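Local structure of Rab GDP-dissociation inhibitor (Saccharomyces cerevisiae, 2BCG) at residues I349-H354 with G360-I365; P381-L386 with E390-G395. The protein binds Rab GTPases, slows the release of GDP from Sec4, extracts GDP-bound Ypt7 from vacuolar membranes and is essential for yeast secretion. One frame throughout, in Å; residues are numbered along the deposited sequence.

Contacts 1 and 2 follow one another along the chain and both reach the same mixed β-sheet, their centres about 13 Å apart. Contact 1 is the hairpin pairing of strands 345-351 and 362-369; contact 2 joins the short helix 380-383, which follows that hairpin, to strand 391-402 at an edge of the sheet. Strand 303-317 runs between 362-369 and 391-402 and separates the two strand regions. The contacts touch directly where Ala364 CB of contact 1 lies 3.8 Å from Leu386 CD1 of contact 2, so the segment 381-386 packs on the sheet face that carries Ala364. Neither contact supplies a residue to the geranylgeranyl pockets, which are lined by residues such as Met150, Leu154 and Cys223.

Contact 1. Residues I349-H354 with G360-I365; sequences IVSDAH and GHYLAI
With Tyr362 CG anti to its carbonyl carbon (chi1 -68°), the phenol ring, in one of its two modelled conformers, turns one face towards Ser351, whose OG is turned between the backbone N and the carbonyl carbon (chi1 65°). The serine methylene rests over that face of the ring in a CH-pi contact, Ser351 CB 3.4 Å from Tyr362 CD2, while its OG is hydrogen-bonded to Asp328 O. Ile349 sends its CG2 methyl to the edge of the same ring. Ile349 CG1, its other branch, packs 3.8 Å from Ala364 CB. The two strands form an antiparallel β-hairpin in which Val350 and Leu363 form a hydrogen-bonded pair: Leu363 N gives a nearly straight bond to Val350 O (2.8 Å), and Val350 N reaches Leu363 O in the carbonyl plane (3.1 Å). The side chains of this pair project to the face opposite Tyr362, with Val350 CG2 4.2 Å from Leu363 CB and Leu363 packed also on Val84. Towards the turn, Gly360 N bonds to Asp352 OD1 (3.2 Å) on the anti side of the carboxylate, 31° out of its plane, for the given conformer of Asp352. Asp352 N is buried here without a hydrogen-bond partner.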
loop_
_atom_site.group_PDB
_atom_site.type_symbol
_atom_site.label_atom_id
_atom_site.label_comp_id
_atom_site.label_asym_id
_atom_site.label_seq_id
_atom_site.Cartn_x
_atom_site.Cartn_y
_atom_site.Cartn_z
ATOM N N ILE A 349 14.665 5.169 5.212
ATOM C CA ILE A 349 14.608 4.880 6.639
ATOM C C ILE A 349 13.218 5.196 7.177
ATOM O O ILE A 349 12.685 6.281 6.931
ATOM C CB ILE A 349 15.673 5.710 7.394
ATOM C CG1 ILE A 349 17.082 5.240 6.981
ATOM C CG2 ILE A 349 15.512 5.642 8.913
ATOM C CD1 ILE A 349 17.963 6.362 6.437
ATOM N N VAL A 350 12.631 4.219 7.885
ATOM C CA VAL A 350 11.338 4.372 8.547
ATOM C C VAL A 350 11.488 3.668 9.904
ATOM O O VAL A 350 12.487 2.946 10.134
ATOM C CB VAL A 350 10.176 3.797 7.667
ATOM C CG1 VAL A 350 9.885 4.712 6.464
ATOM C CG2 VAL A 350 10.506 2.334 7.224
ATOM N N SER A 351 10.520 3.825 10.785
ATOM C CA SER A 351 10.707 3.311 12.121
ATOM C C SER A 351 9.360 2.995 12.778
ATOM O O SER A 351 8.349 2.881 12.105
ATOM C CB SER A 351 11.536 4.316 12.917
ATOM O OG SER A 351 10.826 5.534 13.079
ATOM N N ASP A 352 9.367 2.878 14.101
ATOM C CA ASP A 352 8.144 2.540 14.835
ATOM C C ASP A 352 7.044 3.595 14.598
ATOM O O ASP A 352 5.846 3.305 14.796
ATOM C CB ASP A 352 8.378 2.127 16.331
ATOM C CG ASP A 352 8.578 3.324 17.285
ATOM O OD1 ASP A 352 9.101 3.093 18.408
ATOM O OD2 ASP A 352 8.224 4.460 16.948
ATOM N N ALA A 353 7.428 4.812 14.172
ATOM C CA ALA A 353 6.458 5.891 13.913
ATOM C C ALA A 353 5.491 5.557 12.780
ATOM O O ALA A 353 4.424 6.162 12.653
ATOM C CB ALA A 353 7.183 7.203 13.597
ATOM N N HIS A 354 5.905 4.616 11.930
ATOM C CA HIS A 354 5.116 4.201 10.773
ATOM C C HIS A 354 4.594 2.772 10.975
ATOM O O HIS A 354 4.054 2.198 10.025
ATOM C CB HIS A 354 5.883 4.440 9.417
ATOM C CG HIS A 354 5.926 5.883 8.917
ATOM N ND1 HIS A 354 6.987 6.732 9.161
ATOM C CD2 HIS A 354 5.086 6.580 8.104
ATOM C CE1 HIS A 354 6.788 7.892 8.559
ATOM N NE2 HIS A 354 5.642 7.825 7.900
ATOM N N GLY A 360 11.594 1.252 19.218
ATOM C CA GLY A 360 13.010 1.488 19.365
ATOM C C GLY A 360 13.848 1.074 18.169
ATOM O O GLY A 360 15.032 1.435 18.065
ATOM N N HIS A 361 13.242 0.310 17.268
ATOM C CA HIS A 361 13.967 -0.086 16.067
ATOM C C HIS A 361 13.753 0.866 14.882
ATOM O O HIS A 361 12.800 1.667 14.837
ATOM C CB HIS A 361 13.598 -1.527 15.684
ATOM C CG HIS A 361 13.975 -2.541 16.738
ATOM N ND1 HIS A 361 15.250 -3.061 16.862
ATOM C CD2 HIS A 361 13.243 -3.119 17.728
ATOM C CE1 HIS A 361 15.291 -3.905 17.884
ATOM N NE2 HIS A 361 14.087 -3.959 18.427
ATOM N N TYR A 362 14.710 0.807 13.952
ATOM C CA TYR A 362 14.619 1.529 12.678
ATOM C C TYR A 362 14.883 0.522 11.603
ATOM O O TYR A 362 15.682 -0.397 11.803
ATOM C CB TYR A 362 15.641 2.690 12.612
ATOM C CG TYR A 362 15.324 3.816 13.580
ATOM C CD1 TYR A 362 15.466 3.639 14.971
ATOM C CD2 TYR A 362 14.886 5.058 13.108
ATOM C CE1 TYR A 362 15.157 4.673 15.855
ATOM C CE2 TYR A 362 14.593 6.095 13.992
ATOM C CZ TYR A 362 14.723 5.879 15.359
ATOM O OH TYR A 362 14.453 6.884 16.245
ATOM N N LEU A 363 14.220 0.722 10.469
ATOM C CA LEU A 363 14.502 -0.046 9.274
ATOM C C LEU A 363 15.221 0.902 8.311
ATOM O O LEU A 363 14.773 2.009 8.049
ATOM C CB LEU A 363 13.205 -0.529 8.611
ATOM C CG LEU A 363 12.385 -1.576 9.399
ATOM C CD1 LEU A 363 11.046 -1.821 8.752
ATOM C CD2 LEU A 363 13.185 -2.869 9.476
ATOM N N ALA A 364 16.335 0.448 7.777
ATOM C CA ALA A 364 17.092 1.250 6.812
ATOM C C ALA A 364 17.331 0.346 5.639
ATOM O O ALA A 364 18.052 -0.668 5.753
ATOM C CB ALA A 364 18.407 1.709 7.409
ATOM N N ILE A 365 16.681 0.662 4.527
ATOM C CA ILE A 365 16.820 -0.176 3.360
ATOM C C ILE A 365 17.682 0.551 2.329
ATOM O O ILE A 365 17.356 1.648 1.881
ATOM C CB ILE A 365 15.471 -0.527 2.745
ATOM C CG1 ILE A 365 14.553 -1.159 3.816
ATOM C CG2 ILE A 365 15.704 -1.482 1.580
ATOM C CD1 ILE A 365 13.197 -1.657 3.252
#

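Contact 2. Residues P381-L386 with E390-G395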
loop_
_atom_site.group_PDB
_atom_site.type_symbol
_atom_site.label_atom_id
_atom_site.label_comp_id
_atom_site.label_asym_id
_atom_site.label_seq_id
_atom_site.Cartn_x
_atom_site.Cartn_y
_atom_site.Cartn_z
ATOM N N PRO A 381 29.777 2.357 1.749
ATOM C CA PRO A 381 29.643 3.786 2.135
ATOM C C PRO A 381 28.275 4.100 2.745
ATOM O O PRO A 381 28.163 4.985 3.599
ATOM C CB PRO A 381 29.834 4.538 0.817
ATOM C CG PRO A 381 30.557 3.594 -0.075
ATOM C CD PRO A 381 30.150 2.216 0.317
ATOM N N ALA A 382 27.251 3.385 2.307
ATOM C CA ALA A 382 25.913 3.539 2.903
ATOM C C ALA A 382 25.798 2.823 4.251
ATOM O O ALA A 382 25.272 3.384 5.194
ATOM C CB ALA A 382 24.871 3.038 1.952
ATOM N N PHE A 383 26.313 1.594 4.369
ATOM C CA PHE A 383 26.291 0.925 5.674
ATOM C C PHE A 383 26.997 1.796 6.707
ATOM O O PHE A 383 26.538 1.877 7.849
ATOM C CB PHE A 383 27.035 -0.404 5.634
ATOM C CG PHE A 383 26.310 -1.511 4.932
ATOM C CD1 PHE A 383 24.952 -1.749 5.097
ATOM C CD2 PHE A 383 27.042 -2.374 4.117
ATOM C CE1 PHE A 383 24.329 -2.818 4.409
ATOM C CE2 PHE A 383 26.420 -3.413 3.432
ATOM C CZ PHE A 383 25.068 -3.628 3.567
ATOM N N LYS A 384 28.094 2.450 6.302
ATOM C CA LYS A 384 28.879 3.280 7.239
ATOM C C LYS A 384 28.075 4.455 7.814
ATOM O O LYS A 384 28.406 4.976 8.893
ATOM C CB LYS A 384 30.117 3.826 6.557
ATOM C CG LYS A 384 31.293 2.894 6.586
ATOM C CD LYS A 384 32.376 3.449 5.681
ATOM C CE LYS A 384 33.759 3.006 6.107
ATOM N NZ LYS A 384 34.630 2.809 4.909
ATOM N N LEU A 385 27.044 4.905 7.091
ATOM C CA LEU A 385 26.248 6.060 7.547
ATOM C C LEU A 385 25.281 5.645 8.645
ATOM O O LEU A 385 24.690 6.489 9.285
ATOM C CB LEU A 385 25.448 6.647 6.397
ATOM C CG LEU A 385 26.252 7.264 5.254
ATOM C CD1 LEU A 385 25.357 7.635 4.072
ATOM C CD2 LEU A 385 26.985 8.513 5.767
ATOM N N LEU A 386 25.081 4.346 8.840
ATOM C CA LEU A 386 23.987 3.911 9.723
ATOM C C LEU A 386 24.324 3.706 11.176
ATOM O O LEU A 386 23.422 3.513 11.977
ATOM C CB LEU A 386 23.379 2.595 9.220
ATOM C CG LEU A 386 22.874 2.644 7.774
ATOM C CD1 LEU A 386 22.218 1.310 7.413
ATOM C CD2 LEU A 386 21.869 3.775 7.526
ATOM N N GLU A 390 22.083 -4.138 13.690
ATOM C CA GLU A 390 21.715 -5.353 14.420
ATOM C C GLU A 390 21.662 -6.568 13.521
ATOM O O GLU A 390 22.161 -7.639 13.882
ATOM C CB GLU A 390 20.386 -5.171 15.135
ATOM C CG GLU A 390 19.975 -6.340 15.990
ATOM C CD GLU A 390 19.018 -5.937 17.080
ATOM O OE1 GLU A 390 18.252 -4.970 16.866
ATOM O OE2 GLU A 390 19.023 -6.578 18.155
ATOM N N GLU A 391 20.993 -6.404 12.376
ATOM C CA GLU A 391 20.875 -7.497 11.395
ATOM C C GLU A 391 20.747 -6.904 10.016
ATOM O O GLU A 391 20.214 -5.800 9.838
ATOM C CB GLU A 391 19.635 -8.324 11.732
ATOM C CG GLU A 391 19.522 -9.659 11.045
ATOM C CD GLU A 391 20.739 -10.519 11.253
ATOM O OE1 GLU A 391 20.690 -11.351 12.179
ATOM O OE2 GLU A 391 21.744 -10.335 10.519
ATOM N N LYS A 392 21.237 -7.655 9.048
ATOM C CA LYS A 392 21.131 -7.298 7.633
ATOM C C LYS A 392 20.440 -8.460 6.914
ATOM O O LYS A 392 20.790 -9.646 7.155
ATOM C CB LYS A 392 22.526 -7.167 7.010
ATOM C CG LYS A 392 23.372 -6.027 7.459
ATOM C CD LYS A 392 24.704 -6.092 6.726
ATOM C CE LYS A 392 25.588 -4.949 7.157
ATOM N NZ LYS A 392 27.014 -5.185 6.739
ATOM N N PHE A 393 19.517 -8.129 6.012
ATOM C CA PHE A 393 18.879 -9.123 5.140
ATOM C C PHE A 393 19.098 -8.674 3.703
ATOM O O PHE A 393 18.568 -7.635 3.288
ATOM C CB PHE A 393 17.397 -9.230 5.462
ATOM C CG PHE A 393 17.114 -9.551 6.913
ATOM C CD1 PHE A 393 16.926 -10.875 7.342
ATOM C CD2 PHE A 393 17.046 -8.532 7.865
ATOM C CE1 PHE A 393 16.671 -11.175 8.715
ATOM C CE2 PHE A 393 16.787 -8.843 9.218
ATOM C CZ PHE A 393 16.611 -10.163 9.621
ATOM N N MET A 394 19.894 -9.437 2.959
ATOM C CA MET A 394 20.378 -8.972 1.673
ATOM C C MET A 394 19.707 -9.745 0.560
ATOM O O MET A 394 19.640 -10.980 0.602
ATOM C CB MET A 394 21.881 -9.241 1.515
ATOM C CG MET A 394 22.795 -8.946 2.703
ATOM S SD MET A 394 22.958 -7.188 2.759
ATOM C CE MET A 394 24.048 -6.884 1.393
ATOM N N GLY A 395 19.253 -9.006 -0.441
ATOM C CA GLY A 395 18.599 -9.608 -1.609
ATOM C C GLY A 395 19.057 -8.885 -2.855
ATOM O O GLY A 395 19.427 -7.691 -2.816
#
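Phe383 and Lys392 approach from opposite directions, and the lysine lays the end of its chain over one face of the phenyl ring. Beyond CG the lysine is extended, which carries Lys392 CE to 3.7 Å from the centroid of the Phe383 ring and Lys392 NZ to 3.8 Å from it. Each sits 12° off the normal, so a CH-pi contact and a cation-pi interaction share the same face. Lys392 CD also takes part, 4.0 Å from Phe383 CZ. Phe383 itself, its CG anti to the carbonyl carbon, projects towards the strand from helix 380-383, which packs against the mixed sheet of the GDI fold; its ring also meets Ala313, Cys315 and Ile366 on neighbouring strands. Strand 391-402 is one of the two edge strands of that sheet within this chain. A classic β-bulge is formed where Glu390 and Glu391 both face Ile316. Met394, two residues on from Lys392, folds its chain at chi2 and chi3 (-75° and -74°) and thereby brings its methyl to the ring edge, Met394 CE 4.0 Å from Phe383 CZ. An alanine in place of Phe383 would probably leave the lysine ammonium without its pi partner and open a gap between helix and strand beside Met394.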